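Local coordinates for protein haloalkane dehalogenase (Mycobacterium rhodesiae, PDB 4MJ3) that probably catalyses the hydrolytic cleavage of carbon-halogen bonds in haloalkanes, as an alpha/beta-hydrolase-fold dehalogenase, at residues K230-L235 with P258-H263; R237-F242 with H263-R268. One frame throughout, in Å; residues are numbered along the deposited sequence.

Overall arrangement
From the N terminus the chain builds most of the central sheet and the helices after strand 140-145 before it reaches helix 225-235, the first partner of interaction 1. It then runs through the loop of 237-242 into strand 242-244, an outermost strand of the mixed sheet, and on to helix 256-263. Interaction 1 closes the loop from 230-235 to 258-263, and interaction 2 closes a second from 237-242 to 263-268. The two cross, because their segments alternate along the chain. They share His263, their centres lie about 9 Å apart, and Leu260 packs on Phe242 between them. Together they tie helix 225-235, the lead-in to strand 242-244 and the end of helix 256-263.

Interaction 1: K230-L235 with P258-H263; sequences KAWAAL and PVLRGH
His263 lays its imidazole flat over the indole of Trp232, and the two rings form an offset stack. The five-membered ring of Trp232 and the His263 ring have centroids 3.7 Å apart and planes only 1° from parallel. His263 comes in from the direction opposite to Trp232, its CG anti to the backbone N (chi1 -175°), so that the ring reaches across to the other helix. There His263 NE2 donates to the backbone O of Trp232 at 2.7 Å in an almost straight bond. The acceptor lies in the imidazole plane, whereas NE2 stands above the carbonyl plane. One residue thus offers His263 both a ring to lie on and an oxygen to bond, which should fix the rotation of the imidazole. Beyond the stack, Leu260 CD1 meets the edge of the indole, 3.9 Å from Trp232 CZ3, and Val259 CG1 lies 4.1 Å from Trp232 CZ2. Leu235 adds its CB, 4.2 Å from His263 CD2. The axes of segments 230-235 and 258-263 come within 11.2 Å, their N-to-C directions 57° apart, a gap spanned mainly by Trp232 and His263. Leu235 and Leu260 both rest on Leu130 of helix 124-135, while Met149, in the loop after strand 140-145, touches Trp232 and Val259.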
loop_
_atom_site.group_PDB
_atom_site.type_symbol
_atom_site.label_atom_id
_atom_site.label_comp_id
_atom_site.label_asym_id
_atom_site.label_seq_id
_atom_site.Cartn_x
_atom_site.Cartn_y
_atom_site.Cartn_z
ATOM N N LYS A 230 5.000 -0.246 19.509
ATOM C CA LYS A 230 4.004 -1.161 20.045
ATOM C C LYS A 230 3.516 -2.134 18.984
ATOM O O LYS A 230 3.404 -3.357 19.236
ATOM C CB LYS A 230 2.816 -0.407 20.641
ATOM C CG LYS A 230 3.172 0.290 21.944
ATOM N N ALA A 231 3.233 -1.619 17.797
ATOM C CA ALA A 231 2.844 -2.492 16.664
ATOM C C ALA A 231 3.939 -3.485 16.262
ATOM O O ALA A 231 3.658 -4.639 15.924
ATOM C CB ALA A 231 2.421 -1.668 15.464
ATOM N N TRP A 232 5.192 -3.039 16.302
ATOM C CA TRP A 232 6.321 -3.898 15.977
ATOM C C TRP A 232 6.413 -5.036 16.991
ATOM O O TRP A 232 6.636 -6.201 16.628
ATOM C CB TRP A 232 7.608 -3.062 15.965
ATOM C CG TRP A 232 8.864 -3.803 15.639
ATOM C CD1 TRP A 232 9.899 -4.103 16.495
ATOM C CD2 TRP A 232 9.229 -4.344 14.364
ATOM N NE1 TRP A 232 10.887 -4.770 15.810
ATOM C CE2 TRP A 232 10.494 -4.949 14.509
ATOM C CE3 TRP A 232 8.599 -4.383 13.112
ATOM C CZ2 TRP A 232 11.153 -5.568 13.427
ATOM C CZ3 TRP A 232 9.250 -5.010 12.043
ATOM C CH2 TRP A 232 10.502 -5.590 12.210
ATOM N N ALA A 233 6.266 -4.697 18.266
ATOM C CA ALA A 233 6.276 -5.714 19.321
ATOM C C ALA A 233 5.158 -6.732 19.072
ATOM O O ALA A 233 5.374 -7.945 19.180
ATOM C CB ALA A 233 6.122 -5.075 20.697
ATOM N N ALA A 234 3.972 -6.247 18.711
ATOM C CA ALA A 234 2.854 -7.147 18.396
ATOM C C ALA A 234 3.117 -8.019 17.169
ATOM O O ALA A 234 2.784 -9.213 17.165
ATOM C CB ALA A 234 1.557 -6.367 18.231
ATOM N N LEU A 235 3.731 -7.457 16.130
ATOM C CA LEU A 235 4.138 -8.258 14.972
ATOM C C LEU A 235 5.125 -9.349 15.330
ATOM O O LEU A 235 5.138 -10.415 14.705
ATOM C CB LEU A 235 4.789 -7.387 13.891
ATOM C CG LEU A 235 3.944 -6.779 12.800
ATOM C CD1 LEU A 235 4.903 -6.137 11.798
ATOM C CD2 LEU A 235 3.091 -7.828 12.111
ATOM N N PRO A 258 15.350 -8.960 5.397
ATOM C CA PRO A 258 15.712 -9.963 6.412
ATOM C C PRO A 258 15.309 -9.580 7.830
ATOM O O PRO A 258 15.099 -10.461 8.680
ATOM C CB PRO A 258 17.238 -10.077 6.277
ATOM C CG PRO A 258 17.656 -8.808 5.644
ATOM C CD PRO A 258 16.535 -8.410 4.733
ATOM N N VAL A 259 15.166 -8.291 8.090
ATOM C CA VAL A 259 14.741 -7.809 9.412
ATOM C C VAL A 259 13.276 -8.177 9.659
ATOM O O VAL A 259 12.916 -8.765 10.686
ATOM C CB VAL A 259 14.899 -6.278 9.530
ATOM C CG1 VAL A 259 14.437 -5.806 10.913
ATOM C CG2 VAL A 259 16.345 -5.876 9.277
ATOM N N LEU A 260 12.435 -7.893 8.680
ATOM C CA LEU A 260 11.027 -8.295 8.750
ATOM C C LEU A 260 10.856 -9.815 8.813
ATOM O O LEU A 260 10.122 -10.342 9.660
ATOM C CB LEU A 260 10.288 -7.746 7.532
ATOM C CG LEU A 260 8.778 -7.660 7.550
ATOM C CD1 LEU A 260 8.269 -6.945 8.798
ATOM C CD2 LEU A 260 8.330 -6.939 6.286
ATOM N N ARG A 261 11.530 -10.536 7.925
ATOM C CA ARG A 261 11.409 -11.994 7.891
ATOM C C ARG A 261 11.841 -12.618 9.229
ATOM O O ARG A 261 11.212 -13.562 9.714
ATOM C CB ARG A 261 12.191 -12.581 6.700
ATOM C CG ARG A 261 12.148 -14.099 6.626
ATOM C CD ARG A 261 12.759 -14.701 5.385
ATOM N NE ARG A 261 13.829 -13.929 4.773
ATOM C CZ ARG A 261 15.112 -13.931 5.170
ATOM N NH1 ARG A 261 16.028 -13.199 4.536
ATOM N NH2 ARG A 261 15.491 -14.665 6.207
ATOM N N GLY A 262 12.929 -12.117 9.804
ATOM C CA GLY A 262 13.448 -12.651 11.061
ATOM C C GLY A 262 12.611 -12.305 12.277
ATOM O O GLY A 262 12.628 -13.010 13.265
ATOM N N HIS A 263 11.840 -11.225 12.199
ATOM C CA HIS A 263 11.089 -10.720 13.347
ATOM C C HIS A 263 9.758 -11.427 13.594
ATOM O O HIS A 263 9.341 -11.607 14.744
ATOM C CB HIS A 263 10.803 -9.246 13.139
ATOM C CG HIS A 263 10.131 -8.588 14.308
ATOM N ND1 HIS A 263 10.697 -8.553 15.560
ATOM C CD2 HIS A 263 8.948 -7.936 14.419
ATOM C CE1 HIS A 263 9.897 -7.907 16.394
ATOM N NE2 HIS A 263 8.826 -7.525 15.726
#

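Interaction 2: R237-F242 with H263-R268; sequences RFEKPF and HVPGAR
Val264 presses its two methyl groups against the Phe242 ring while the neighbouring backbones hydrogen-bond to each other. From Val264 CB, 4.1 Å from Phe242 CG, the valine side chain divides. Val264 CG1, anti to the backbone N (chi1 -176°), touches both phenylalanines: it is 3.7 Å from Phe242 CD2, approaches the edge of the Phe238 ring at CD2, and also touches the carbonyl O of Phe238. Val264 CG2 takes the other branch and lies over the face of Phe242, 4.0 Å from the ring centroid and 12° off the normal, a CH-pi contact. The side chains of Val264 and Phe242 cross at about a right angle, whereas those of Phe238 and Val264 run side by side.

Gly266 is the polar centre. Its N donates to Phe238 O at 2.9 Å, in the carbonyl plane, and its O accepts from Phe242 N at 3.2 Å, with that donor well above the carbonyl plane. Its CA also makes a CA-H...O contact with Lys240 O, at 3.2 Å, so the loop wraps closely round the glycine. Phe242 O is buried without a hydrogen-bond partner, although Ala267 CA makes a CA-H...O contact with it. At the outer side, the bent Glu239 side chain folds its carboxylate back against Pro265, with Glu239 OE1 3.5 Å from Pro265 CB.

Phe238 and Phe242 also rest on Val143 of strand 140-145, and Lys240 NZ hydrogen-bonds to the carbonyl oxygens of Pro137 and Phe140. Here the 3-10 turn 265-267, following helix 256-263, is held by backbone hydrogen bonds against the entry to strand 242-244, an outermost strand of the mixed central sheet of the alpha/beta hydrolase fold.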
loop_
_atom_site.group_PDB
_atom_site.type_symbol
_atom_site.label_atom_id
_atom_site.label_comp_id
_atom_site.label_asym_id
_atom_site.label_seq_id
_atom_site.Cartn_x
_atom_site.Cartn_y
_atom_site.Cartn_z
ATOM N N ARG A 237 4.920 -11.148 17.829
ATOM C CA ARG A 237 4.127 -12.227 18.406
ATOM C C ARG A 237 3.128 -12.813 17.402
ATOM O O ARG A 237 2.320 -13.651 17.769
ATOM C CB ARG A 237 3.362 -11.716 19.629
ATOM C CG ARG A 237 4.256 -11.124 20.706
ATOM C CD ARG A 237 3.470 -10.782 21.974
ATOM N NE ARG A 237 2.608 -9.615 21.785
ATOM C CZ ARG A 237 2.965 -8.342 21.986
ATOM N NH1 ARG A 237 4.188 -8.019 22.413
ATOM N NH2 ARG A 237 2.082 -7.378 21.771
ATOM N N PHE A 238 3.175 -12.362 16.146
ATOM C CA PHE A 238 2.227 -12.804 15.117
ATOM C C PHE A 238 2.673 -14.167 14.604
ATOM O O PHE A 238 3.677 -14.276 13.892
ATOM C CB PHE A 238 2.148 -11.771 13.986
ATOM C CG PHE A 238 1.060 -12.039 12.967
ATOM C CD1 PHE A 238 -0.238 -11.632 13.206
ATOM C CD2 PHE A 238 1.362 -12.617 11.756
ATOM C CE1 PHE A 238 -1.237 -11.851 12.267
ATOM C CE2 PHE A 238 0.365 -12.871 10.819
ATOM C CZ PHE A 238 -0.932 -12.475 11.070
ATOM N N GLU A 239 1.916 -15.204 14.954
ATOM C CA GLU A 239 2.262 -16.594 14.667
ATOM C C GLU A 239 1.610 -17.134 13.401
ATOM O O GLU A 239 1.939 -18.247 12.952
ATOM C CB GLU A 239 1.831 -17.476 15.840
ATOM C CG GLU A 239 2.511 -17.128 17.146
ATOM C CD GLU A 239 3.926 -17.643 17.234
ATOM O OE1 GLU A 239 4.338 -18.446 16.369
ATOM O OE2 GLU A 239 4.627 -17.253 18.184
ATOM N N LYS A 240 0.679 -16.373 12.842
ATOM C CA LYS A 240 -0.033 -16.794 11.652
ATOM C C LYS A 240 0.851 -16.604 10.417
ATOM O O LYS A 240 1.884 -15.919 10.480
ATOM C CB LYS A 240 -1.375 -16.072 11.520
ATOM C CG LYS A 240 -2.425 -16.643 12.465
ATOM C CD LYS A 240 -3.733 -15.871 12.457
ATOM C CE LYS A 240 -3.595 -14.563 13.221
ATOM N NZ LYS A 240 -4.885 -13.835 13.280
ATOM N N PRO A 241 0.469 -17.228 9.302
ATOM C CA PRO A 241 1.387 -17.238 8.140
ATOM C C PRO A 241 1.809 -15.870 7.613
ATOM O O PRO A 241 0.975 -14.978 7.399
ATOM C CB PRO A 241 0.597 -18.022 7.082
ATOM C CG PRO A 241 -0.254 -18.932 7.880
ATOM C CD PRO A 241 -0.687 -18.115 9.072
ATOM N N PHE A 242 3.114 -15.726 7.414
ATOM C CA PHE A 242 3.715 -14.488 6.938
ATOM C C PHE A 242 4.712 -14.832 5.830
ATOM O O PHE A 242 5.631 -15.635 6.046
ATOM C CB PHE A 242 4.420 -13.809 8.102
ATOM C CG PHE A 242 4.928 -12.437 7.765
ATOM C CD1 PHE A 242 6.088 -12.274 7.043
ATOM C CD2 PHE A 242 4.222 -11.322 8.186
ATOM C CE1 PHE A 242 6.546 -10.996 6.730
ATOM C CE2 PHE A 242 4.668 -10.058 7.881
ATOM C CZ PHE A 242 5.827 -9.907 7.151
ATOM N N HIS A 263 11.840 -11.225 12.199
ATOM C CA HIS A 263 11.089 -10.720 13.347
ATOM C C HIS A 263 9.758 -11.427 13.594
ATOM O O HIS A 263 9.341 -11.607 14.744
ATOM C CB HIS A 263 10.803 -9.246 13.139
ATOM C CG HIS A 263 10.131 -8.588 14.308
ATOM N ND1 HIS A 263 10.697 -8.553 15.560
ATOM C CD2 HIS A 263 8.948 -7.936 14.419
ATOM C CE1 HIS A 263 9.897 -7.907 16.394
ATOM N NE2 HIS A 263 8.826 -7.525 15.726
ATOM N N VAL A 264 9.079 -11.811 12.512
ATOM C CA VAL A 264 7.718 -12.347 12.612
ATOM C C VAL A 264 7.748 -13.861 12.779
ATOM O O VAL A 264 8.216 -14.576 11.884
ATOM C CB VAL A 264 6.912 -12.016 11.353
ATOM C CG1 VAL A 264 5.465 -12.477 11.500
ATOM C CG2 VAL A 264 6.968 -10.516 11.087
ATOM N N PRO A 265 7.263 -14.370 13.926
ATOM C CA PRO A 265 7.363 -15.827 14.148
ATOM C C PRO A 265 6.655 -16.652 13.069
ATOM O O PRO A 265 7.137 -17.723 12.702
ATOM C CB PRO A 265 6.708 -16.039 15.514
ATOM C CG PRO A 265 6.648 -14.702 16.159
ATOM C CD PRO A 265 6.744 -13.653 15.103
ATOM N N GLY A 266 5.535 -16.134 12.567
ATOM C CA GLY A 266 4.767 -16.808 11.519
ATOM C C GLY A 266 5.456 -16.894 10.160
ATOM O O GLY A 266 4.941 -17.546 9.245
ATOM N N ALA A 267 6.592 -16.222 10.004
ATOM C CA ALA A 267 7.427 -16.397 8.806
ATOM C C ALA A 267 8.220 -17.694 8.824
ATOM O O ALA A 267 8.657 -18.166 7.775
ATOM C CB ALA A 267 8.355 -15.211 8.642
ATOM N N ARG A 268 8.404 -18.272 10.009
ATOM C CA ARG A 268 9.218 -19.497 10.161
ATOM C C ARG A 268 8.517 -20.629 9.394
ATOM O O ARG A 268 7.318 -20.849 9.563
ATOM C CB ARG A 268 9.400 -19.857 11.646
ATOM C CG ARG A 268 10.213 -18.857 12.473
#